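Local coordinates for DUF4785 domain-containing protein (Legionella pneumophila subsp. pneumophila, PDB 4KH9) that is of unknown function but binds calcium ions and consists of an N-terminal domain followed by two domains of the E-set clan, at residues A101-L104 with Y105-D108; L231-G235 with E236-L240; V273-L276 with S277-P280. All blocks are in the same frame, centred on the assembly; numbering follows the deposited sequence.

Overall arrangement
The three contacts are local turns and caps, one from each family domain, and they follow one another in series along the chain. Contact 1 caps the short helix 104-107 of the N-terminal domain. Contact 2 is the turn leading into strand 238-248 of the central domain, near the middle of the molecule. Contact 3 ends strand 268-278 in the C-terminal domain, where a hairpin turns into strand 281-289. Between centres, contacts 1 and 2 lie about 41 Å apart, contacts 2 and 3 about 37 Å, and contacts 1 and 3 about 72 Å. None touches another, in keeping with an elongated chain in which each of these contacts is made within a single domain.

Contact 1 of 3, residues A101-L104 with Y105-D108; sequences ASSL and YNQD
Ser103 meets Asn106 as the N-cap of the short, weakly bonded helix 104-107, in a loop that follows strand 95-97 of the N-terminal domain. The backbone N of Asn106 donates to Ser103 OG over 3.1 Å, and the N-H points fairly straight at the hydroxyl (158°). The cap thus gives a partner to an amide of the first turn, for which no earlier helical carbonyl is available. Ser103 OG stands between its own N and carbonyl carbon (chi1 64°), a torsion that turns it over the start of the helix. The same oxygen lies in the plane of the Tyr105 ring, at the CD2 edge.

Gln107 reaches back toward the residues before the helix, and its side chain can be followed atom by atom. CB rests 3.4 Å from Leu104 O, the carbonyl oxygen to which Gln107 N makes a weak bond. CG then passes 3.3 Å from Ser103 O and 3.5 Å from Ser102 OG. From there the chain runs on extended, carrying CD past CG to within 3.8 Å of Ser103 O, and the amide finishes beside the segment that precedes the helix. Here NE2 donates to Ser102 O at 2.8 Å and adds a weak bond to Ser103 O, so Ser103 O receives the backbone N-H of Gln107 and, weakly, its side-chain amide. The hydroxyl of Ser102 has its polar partner further back, in Lys99 O, while the Ser102 side chain touches Leu125 of strand 123-126. In the bond at the tip of Gln107, NE2 approaches Ser102 O from above the carbonyl plane, 39° out of it.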
ATOM      1  N   ALA A 101      34.178   4.510  -5.100  1.00 30.04           N
ATOM      2  CA  ALA A 101      33.196   4.420  -6.186  1.00 28.51           C
ATOM      3  C   ALA A 101      32.269   5.639  -6.181  1.00 32.53           C
ATOM      4  O   ALA A 101      31.512   5.798  -7.128  1.00 35.18           O
ATOM      5  CB  ALA A 101      32.372   3.139  -6.072  1.00 28.62           C
ATOM      6  N   SER A 102      32.289   6.455  -5.102  1.00 30.32           N
ATOM      7  CA  SER A 102      31.531   7.716  -4.927  1.00 30.96           C
ATOM      8  C   SER A 102      32.375   8.897  -5.367  1.00 35.13           C
ATOM      9  O   SER A 102      33.595   8.754  -5.493  1.00 35.08           O
ATOM     10  CB  SER A 102      31.102   7.907  -3.470  1.00 34.04           C
ATOM     11  OG  SER A 102      32.148   8.408  -2.640  1.00 37.13           O
ATOM     12  N   SER A 103      31.759  10.089  -5.562  1.00 29.84           N
ATOM     13  CA  SER A 103      32.533  11.264  -6.005  1.00 28.61           C
ATOM     14  C   SER A 103      33.589  11.678  -5.001  1.00 33.90           C
ATOM     15  O   SER A 103      33.473  11.367  -3.824  1.00 34.35           O
ATOM     16  CB  SER A 103      31.622  12.463  -6.264  1.00 27.80           C
ATOM     17  OG  SER A 103      30.969  12.918  -5.088  1.00 34.81           O
ATOM     18  N   LEU A 104      34.571  12.466  -5.468  1.00 33.59           N
ATOM     19  CA  LEU A 104      35.619  13.064  -4.655  1.00 33.80           C
ATOM     20  C   LEU A 104      34.949  13.942  -3.568  1.00 36.05           C
ATOM     21  O   LEU A 104      35.305  13.859  -2.392  1.00 34.65           O
ATOM     22  CB  LEU A 104      36.580  13.861  -5.551  1.00 34.74           C
ATOM     23  CG  LEU A 104      37.859  14.392  -4.838  1.00 41.42           C
ATOM     24  CD1 LEU A 104      38.832  13.229  -4.515  1.00 43.12           C
ATOM     25  CD2 LEU A 104      38.569  15.440  -5.678  1.00 42.16           C
ATOM     26  N   TYR A 105      33.893  14.675  -3.962  1.00 32.92           N
ATOM     27  CA  TYR A 105      33.074  15.511  -3.092  1.00 34.26           C
ATOM     28  C   TYR A 105      32.509  14.694  -1.911  1.00 37.58           C
ATOM     29  O   TYR A 105      32.607  15.156  -0.784  1.00 36.38           O
ATOM     30  CB  TYR A 105      31.921  16.154  -3.907  1.00 35.31           C
ATOM     31  CG  TYR A 105      30.771  16.643  -3.055  1.00 36.15           C
ATOM     32  CD1 TYR A 105      30.871  17.824  -2.321  1.00 38.61           C
ATOM     33  CD2 TYR A 105      29.580  15.927  -2.978  1.00 36.82           C
ATOM     34  CE1 TYR A 105      29.828  18.261  -1.508  1.00 38.35           C
ATOM     35  CE2 TYR A 105      28.527  16.356  -2.172  1.00 37.37           C
ATOM     36  CZ  TYR A 105      28.654  17.528  -1.443  1.00 44.58           C
ATOM     37  OH  TYR A 105      27.613  17.974  -0.672  1.00 43.66           O
ATOM     38  N   ASN A 106      31.893  13.502  -2.174  1.00 34.64           N
ATOM     39  CA  ASN A 106      31.327  12.640  -1.131  1.00 34.96           C
ATOM     40  C   ASN A 106      32.417  11.993  -0.242  1.00 41.83           C
ATOM     41  O   ASN A 106      32.135  11.662   0.912  1.00 43.54           O
ATOM     42  CB  ASN A 106      30.423  11.562  -1.722  1.00 32.62           C
ATOM     43  CG  ASN A 106      29.087  12.135  -2.072  1.00 41.83           C
ATOM     44  OD1 ASN A 106      28.286  12.435  -1.192  1.00 42.29           O
ATOM     45  ND2 ASN A 106      28.869  12.423  -3.334  1.00 30.93           N
ATOM     46  N   GLN A 107      33.652  11.857  -0.757  1.00 37.55           N
ATOM     47  CA  GLN A 107      34.787  11.289  -0.020  1.00 37.89           C
ATOM     48  C   GLN A 107      35.464  12.313   0.868  1.00 43.38           C
ATOM     49  O   GLN A 107      36.300  11.951   1.699  1.00 42.78           O
ATOM     50  CB  GLN A 107      35.839  10.756  -1.014  1.00 38.53           C
ATOM     51  CG  GLN A 107      35.378   9.564  -1.825  1.00 35.03           C
ATOM     52  CD  GLN A 107      36.399   9.208  -2.854  1.00 51.29           C
ATOM     53  OE1 GLN A 107      37.568   8.965  -2.547  1.00 45.17           O
ATOM     54  NE2 GLN A 107      35.975   9.136  -4.098  1.00 43.71           N
ATOM     55  N   ASP A 108      35.168  13.600   0.631  1.00 41.13           N
ATOM     56  CA  ASP A 108      35.811  14.714   1.308  1.00 42.28           C
ATOM     57  C   ASP A 108      35.135  14.997   2.630  1.00 51.19           C
ATOM     58  O   ASP A 108      33.937  15.300   2.665  1.00 49.25           O
ATOM     59  CB  ASP A 108      35.776  15.952   0.390  1.00 43.79           C
ATOM     60  CG  ASP A 108      36.769  17.043   0.714  1.00 51.03           C
ATOM     61  OD1 ASP A 108      37.306  17.048   1.840  1.00 52.11           O
ATOM     62  OD2 ASP A 108      37.026  17.875  -0.164  1.00 55.95           O
TER

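Contact 2 of 3, residues L231-G235 with E236-L240; sequences LNDRG and ENWYL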
ATOM      1  N   LEU A 231      -7.629 -11.001  10.707  1.00 37.86           N
ATOM      2  CA  LEU A 231      -7.063 -10.039  11.634  1.00 38.97           C
ATOM      3  C   LEU A 231      -7.457  -8.610  11.319  1.00 45.15           C
ATOM      4  O   LEU A 231      -7.618  -8.237  10.154  1.00 46.01           O
ATOM      5  CB  LEU A 231      -5.529 -10.126  11.639  1.00 38.85           C
ATOM      6  CG  LEU A 231      -4.882 -11.479  11.889  1.00 45.27           C
ATOM      7  CD1 LEU A 231      -3.378 -11.333  11.852  1.00 46.22           C
ATOM      8  CD2 LEU A 231      -5.320 -12.099  13.241  1.00 47.95           C
ATOM      9  N   ASN A 232      -7.568  -7.804  12.383  1.00 41.19           N
ATOM     10  CA  ASN A 232      -7.869  -6.388  12.336  1.00 41.30           C
ATOM     11  C   ASN A 232      -6.577  -5.650  11.912  1.00 43.77           C
ATOM     12  O   ASN A 232      -5.535  -5.848  12.523  1.00 44.17           O
ATOM     13  CB  ASN A 232      -8.414  -5.934  13.711  1.00 40.99           C
ATOM     14  CG  ASN A 232      -8.611  -4.448  13.883  1.00 44.61           C
ATOM     15  OD1 ASN A 232      -8.631  -3.672  12.940  1.00 39.08           O
ATOM     16  ND2 ASN A 232      -8.776  -4.008  15.116  1.00 45.30           N
ATOM     17  N   ASP A 233      -6.641  -4.842  10.850  1.00 38.57           N
ATOM     18  CA  ASP A 233      -5.458  -4.128  10.355  1.00 38.32           C
ATOM     19  C   ASP A 233      -5.157  -2.830  11.139  1.00 43.32           C
ATOM     20  O   ASP A 233      -4.084  -2.267  10.950  1.00 44.01           O
ATOM     21  CB  ASP A 233      -5.620  -3.812   8.859  1.00 38.67           C
ATOM     22  CG  ASP A 233      -5.646  -5.051   7.977  1.00 43.94           C
ATOM     23  OD1 ASP A 233      -5.076  -6.093   8.383  1.00 43.38           O
ATOM     24  OD2 ASP A 233      -6.153  -4.961   6.860  1.00 45.18           O
ATOM     25  N   ARG A 234      -6.091  -2.374  12.004  1.00 41.07           N
ATOM     26  CA  ARG A 234      -6.012  -1.183  12.865  1.00 41.81           C
ATOM     27  C   ARG A 234      -5.553   0.089  12.084  1.00 47.43           C
ATOM     28  O   ARG A 234      -4.635   0.815  12.504  1.00 47.45           O
ATOM     29  CB  ARG A 234      -5.086  -1.424  14.074  1.00 42.63           C
ATOM     30  CG  ARG A 234      -5.499  -2.584  14.970  1.00 52.31           C
ATOM     31  CD  ARG A 234      -4.690  -2.602  16.239  1.00 68.42           C
ATOM     32  NE  ARG A 234      -5.093  -1.500  17.114  1.00 73.07           N
ATOM     33  CZ  ARG A 234      -4.542  -1.235  18.291  1.00 87.01           C
ATOM     34  NH1 ARG A 234      -3.553  -1.990  18.754  1.00 71.82           N
ATOM     35  NH2 ARG A 234      -4.960  -0.202  19.008  1.00 77.69           N
ATOM     36  N   GLY A 235      -6.213   0.344  10.966  1.00 43.32           N
ATOM     37  CA  GLY A 235      -5.931   1.500  10.119  1.00 43.61           C
ATOM     38  C   GLY A 235      -4.775   1.338   9.148  1.00 46.62           C
ATOM     39  O   GLY A 235      -4.688   2.100   8.182  1.00 46.47           O
ATOM     40  N   GLU A 236      -3.907   0.329   9.369  1.00 40.78           N
ATOM     41  CA  GLU A 236      -2.733   0.081   8.521  1.00 39.98           C
ATOM     42  C   GLU A 236      -3.123  -0.618   7.210  1.00 44.12           C
ATOM     43  O   GLU A 236      -4.154  -1.304   7.132  1.00 45.51           O
ATOM     44  CB  GLU A 236      -1.677  -0.750   9.267  1.00 41.51           C
ATOM     45  CG  GLU A 236      -1.140  -0.139  10.550  1.00 50.75           C
ATOM     46  CD  GLU A 236      -0.354  -1.117  11.407  1.00 86.25           C
ATOM     47  OE1 GLU A 236      -0.947  -2.111  11.887  1.00 80.53           O
ATOM     48  OE2 GLU A 236       0.853  -0.870  11.626  1.00 91.28           O
ATOM     49  N   ASN A 237      -2.293  -0.429   6.175  1.00 38.03           N
ATOM     50  CA  ASN A 237      -2.531  -1.001   4.865  1.00 36.18           C
ATOM     51  C   ASN A 237      -1.672  -2.235   4.567  1.00 36.86           C
ATOM     52  O   ASN A 237      -0.707  -2.542   5.262  1.00 35.36           O
ATOM     53  CB  ASN A 237      -2.286   0.048   3.778  1.00 36.68           C
ATOM     54  CG  ASN A 237      -3.356   1.111   3.707  1.00 57.57           C
ATOM     55  OD1 ASN A 237      -4.561   0.865   3.917  1.00 48.26           O
ATOM     56  ND2 ASN A 237      -2.933   2.310   3.374  1.00 45.41           N
ATOM     57  N   TRP A 238      -2.086  -2.949   3.517  1.00 32.64           N
ATOM     58  CA  TRP A 238      -1.400  -4.074   2.910  1.00 30.51           C
ATOM     59  C   TRP A 238      -0.583  -3.576   1.757  1.00 34.99           C
ATOM     60  O   TRP A 238      -0.869  -2.506   1.218  1.00 33.94           O
ATOM     61  CB  TRP A 238      -2.412  -5.109   2.405  1.00 28.05           C
ATOM     62  CG  TRP A 238      -3.071  -5.935   3.454  1.00 28.11           C
ATOM     63  CD1 TRP A 238      -3.949  -5.514   4.409  1.00 30.85           C
ATOM     64  CD2 TRP A 238      -2.953  -7.359   3.607  1.00 27.83           C
ATOM     65  NE1 TRP A 238      -4.304  -6.568   5.216  1.00 30.59           N
ATOM     66  CE2 TRP A 238      -3.720  -7.719   4.735  1.00 32.30           C
ATOM     67  CE3 TRP A 238      -2.183  -8.350   2.963  1.00 28.53           C
ATOM     68  CZ2 TRP A 238      -3.806  -9.043   5.188  1.00 31.43           C
ATOM     69  CZ3 TRP A 238      -2.270  -9.663   3.414  1.00 30.60           C
ATOM     70  CH2 TRP A 238      -3.075  -9.998   4.509  1.00 31.32           C
ATOM     71  N   TYR A 239       0.394  -4.384   1.337  1.00 33.01           N
ATOM     72  CA  TYR A 239       1.224  -4.118   0.190  1.00 33.41           C
ATOM     73  C   TYR A 239       1.350  -5.330  -0.682  1.00 34.04           C
ATOM     74  O   TYR A 239       1.447  -6.463  -0.211  1.00 32.80           O
ATOM     75  CB  TYR A 239       2.664  -3.638   0.590  1.00 37.22           C
ATOM     76  CG  TYR A 239       2.705  -2.213   1.076  1.00 44.37           C
ATOM     77  CD1 TYR A 239       2.431  -1.901   2.409  1.00 47.03           C
ATOM     78  CD2 TYR A 239       2.922  -1.158   0.189  1.00 46.86           C
ATOM     79  CE1 TYR A 239       2.386  -0.574   2.848  1.00 48.41           C
ATOM     80  CE2 TYR A 239       2.900   0.169   0.623  1.00 47.37           C
ATOM     81  CZ  TYR A 239       2.604   0.454   1.949  1.00 58.18           C
ATOM     82  OH  TYR A 239       2.572   1.751   2.390  1.00 65.41           O
ATOM     83  N   LEU A 240       1.320  -5.067  -1.960  1.00 30.15           N
ATOM     84  CA  LEU A 240       1.723  -5.954  -3.020  1.00 29.37           C
ATOM     85  C   LEU A 240       3.228  -5.770  -3.166  1.00 30.89           C
ATOM     86  O   LEU A 240       3.677  -4.632  -3.321  1.00 27.70           O
ATOM     87  CB  LEU A 240       0.974  -5.669  -4.335  1.00 29.26           C
ATOM     88  CG  LEU A 240       1.592  -6.308  -5.599  1.00 33.03           C
ATOM     89  CD1 LEU A 240       1.495  -7.852  -5.537  1.00 31.72           C
ATOM     90  CD2 LEU A 240       0.965  -5.753  -6.876  1.00 36.82           C
TER
HETATM   91  O   HOH W   1      -5.836  -2.841   5.533  1.00 36.02           O
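Asp233 and Trp238 cross at about a right angle, the carboxylate turned 61° from the plane of the indole. The ring presents its edge to the acid: NE1 donates to Asp233 OD2 at 3.0 Å, and OD2 lies almost exactly in the ring plane. At the acid, the donor comes from the syn side but 35° out of the carboxylate plane. A weak bond from the same NE1 reaches Asp233 OD1 at 3.3 Å, so the two oxygens share one N-H. Asp233 CG sits anti to its own carbonyl carbon (chi1 -66°), which swings the carboxylate forward over the chain that follows, and its CB passes 3.4 Å from Glu236 O. One water sits between Asp233 OD2 and Glu236 O, 2.8 Å from the latter, and it too lies at the edge of the indole, near the ring plane.

The backbone between them folds back in a type I' beta turn from Asp233 to Glu236, which brings the two side chains together. Glu236 N closes it on Asp233 O at 3.0 Å, and the middle residues Arg234 and Gly235 both have positive phi. An Asx turn overlaps its start: Asn232 OD1 accepts from Arg234 N, 3.0 Å away, from above the plane of the side-chain carbonyl. Soon after the turn the chain runs into strand 238-248 of the central E-set domain.

Glu236 lies along the other side of the turn, its CB 3.3 Å from Asp233 O. The Arg234 side chain leads off to form a salt bridge with Glu15. Trp238 carries its ring among Phe261 and Tyr263 of strand 251-264, with Ile209 and Leu201 also touching its side chain.

Contact 3 of 3, residues V273-L276 with S277-P280; sequences VKKL and SSKP
Peptide units are the flat groups where Lys275 meets Ser277 and Ser278, for no ring or side-chain amide takes part: Lys275 CG and CE lie over one face of the Ser277-Ser278 peptide, near Ser277 O, with CG 3.6 Å and CE 3.7 Å from that oxygen. The setting is a classic beta bulge near the end of strand 268-278, in the hairpin it makes with strand 281-289: Leu276 and Ser277 both face Thr282. Leu276 has a helix-like psi (-44°), the local kink that accommodates the extra residue.

Lys275 leaves the backbone extended as far as CD. It then bends at chi3 (147°), bringing the terminal ammonium group alongside Ser278. There NZ donates to Ser278 OG over 3.0 Å, while CE approaches the same hydroxyl at 3.4 Å. Besides the serine, NZ has a stronger partner in Asp341, with which it forms a salt bridge. A carboxylate and a hydroxyl both bind the ammonium and probably hold it in place at the surface of the C-terminal E-set domain. The Lys275 side chain also touches Leu281 and Phe283 of the partner strand, and Leu372.

Ser277, the second residue of the bulge, also opens an ST turn. Its OG reaches toward the next residues, just before the cis peptide bond that precedes Pro280. Lys279 N donates to Ser277 OG at 3.3 Å, with an angle of 145° at the hydrogen.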
ATOM      1  N   VAL A 273     -33.065   1.220   4.360  1.00 44.75           N
ATOM      2  CA  VAL A 273     -33.065   2.636   4.720  1.00 43.70           C
ATOM      3  C   VAL A 273     -34.457   3.196   4.388  1.00 48.32           C
ATOM      4  O   VAL A 273     -35.036   2.879   3.347  1.00 47.96           O
ATOM      5  CB  VAL A 273     -31.891   3.455   4.102  1.00 47.05           C
ATOM      6  CG1 VAL A 273     -31.808   3.315   2.588  1.00 47.43           C
ATOM      7  CG2 VAL A 273     -31.930   4.920   4.521  1.00 47.00           C
ATOM      8  N   LYS A 274     -35.017   3.957   5.324  1.00 45.81           N
ATOM      9  CA  LYS A 274     -36.333   4.574   5.169  1.00 47.40           C
ATOM     10  C   LYS A 274     -36.284   5.984   5.753  1.00 52.90           C
ATOM     11  O   LYS A 274     -35.482   6.265   6.648  1.00 50.99           O
ATOM     12  CB  LYS A 274     -37.419   3.704   5.855  1.00 49.61           C
ATOM     13  CG  LYS A 274     -38.863   4.143   5.625  1.00 80.55           C
ATOM     14  CD  LYS A 274     -39.832   3.502   6.628  1.00 94.33           C
ATOM     15  CE  LYS A 274     -41.270   3.938   6.432  1.00102.17           C
ATOM     16  NZ  LYS A 274     -41.877   3.371   5.196  1.00109.56           N
ATOM     17  N   LYS A 275     -37.120   6.868   5.219  1.00 52.67           N
ATOM     18  CA  LYS A 275     -37.287   8.236   5.708  1.00 53.54           C
ATOM     19  C   LYS A 275     -38.322   8.154   6.821  1.00 59.10           C
ATOM     20  O   LYS A 275     -39.400   7.588   6.621  1.00 58.58           O
ATOM     21  CB  LYS A 275     -37.685   9.181   4.559  1.00 56.34           C
ATOM     22  CG  LYS A 275     -37.854  10.641   4.943  1.00 63.85           C
ATOM     23  CD  LYS A 275     -38.322  11.445   3.727  1.00 71.63           C
ATOM     24  CE  LYS A 275     -39.229  12.584   4.123  1.00 77.46           C
ATOM     25  NZ  LYS A 275     -39.755  13.326   2.948  1.00 80.30           N
ATOM     26  N   LEU A 276     -37.935   8.598   8.025  1.00 57.55           N
ATOM     27  CA  LEU A 276     -38.763   8.549   9.235  1.00 58.50           C
ATOM     28  C   LEU A 276     -39.623   9.805   9.345  1.00 63.82           C
ATOM     29  O   LEU A 276     -40.810   9.697   9.667  1.00 64.20           O
ATOM     30  CB  LEU A 276     -37.842   8.397  10.480  1.00 57.67           C
ATOM     31  CG  LEU A 276     -38.468   7.962  11.816  1.00 62.32           C
ATOM     32  CD1 LEU A 276     -38.905   6.503  11.789  1.00 62.25           C
ATOM     33  CD2 LEU A 276     -37.478   8.136  12.953  1.00 62.07           C
ATOM     34  N   SER A 277     -39.023  10.991   9.078  1.00 60.70           N
ATOM     35  CA  SER A 277     -39.681  12.296   9.162  1.00 61.90           C
ATOM     36  C   SER A 277     -39.151  13.245   8.100  1.00 65.56           C
ATOM     37  O   SER A 277     -38.060  13.043   7.576  1.00 64.59           O
ATOM     38  CB  SER A 277     -39.477  12.901  10.552  1.00 65.30           C
ATOM     39  OG  SER A 277     -40.144  14.142  10.703  1.00 74.58           O
ATOM     40  N   SER A 278     -39.924  14.293   7.802  1.00 63.88           N
ATOM     41  CA  SER A 278     -39.581  15.321   6.825  1.00 64.41           C
ATOM     42  C   SER A 278     -39.220  16.626   7.529  1.00 68.08           C
ATOM     43  O   SER A 278     -38.555  17.482   6.935  1.00 67.07           O
ATOM     44  CB  SER A 278     -40.751  15.535   5.870  1.00 70.60           C
ATOM     45  OG  SER A 278     -40.284  15.813   4.560  1.00 85.97           O
ATOM     46  N   LYS A 279     -39.677  16.777   8.795  1.00 65.07           N
ATOM     47  CA  LYS A 279     -39.431  17.964   9.603  1.00 65.34           C
ATOM     48  C   LYS A 279     -39.160  17.551  11.062  1.00 68.28           C
ATOM     49  O   LYS A 279     -40.106  17.409  11.847  1.00 69.02           O
ATOM     50  CB  LYS A 279     -40.599  18.964   9.504  1.00 69.57           C
ATOM     51  N   PRO A 280     -37.870  17.355  11.449  1.00 62.16           N
ATOM     52  CA  PRO A 280     -36.653  17.461  10.622  1.00 60.14           C
ATOM     53  C   PRO A 280     -36.446  16.207   9.754  1.00 59.99           C
ATOM     54  O   PRO A 280     -36.988  15.147  10.070  1.00 58.50           O
ATOM     55  CB  PRO A 280     -35.545  17.644  11.667  1.00 61.25           C
ATOM     56  CG  PRO A 280     -36.032  16.895  12.865  1.00 66.12           C
ATOM     57  CD  PRO A 280     -37.544  16.971  12.842  1.00 63.13           C
TER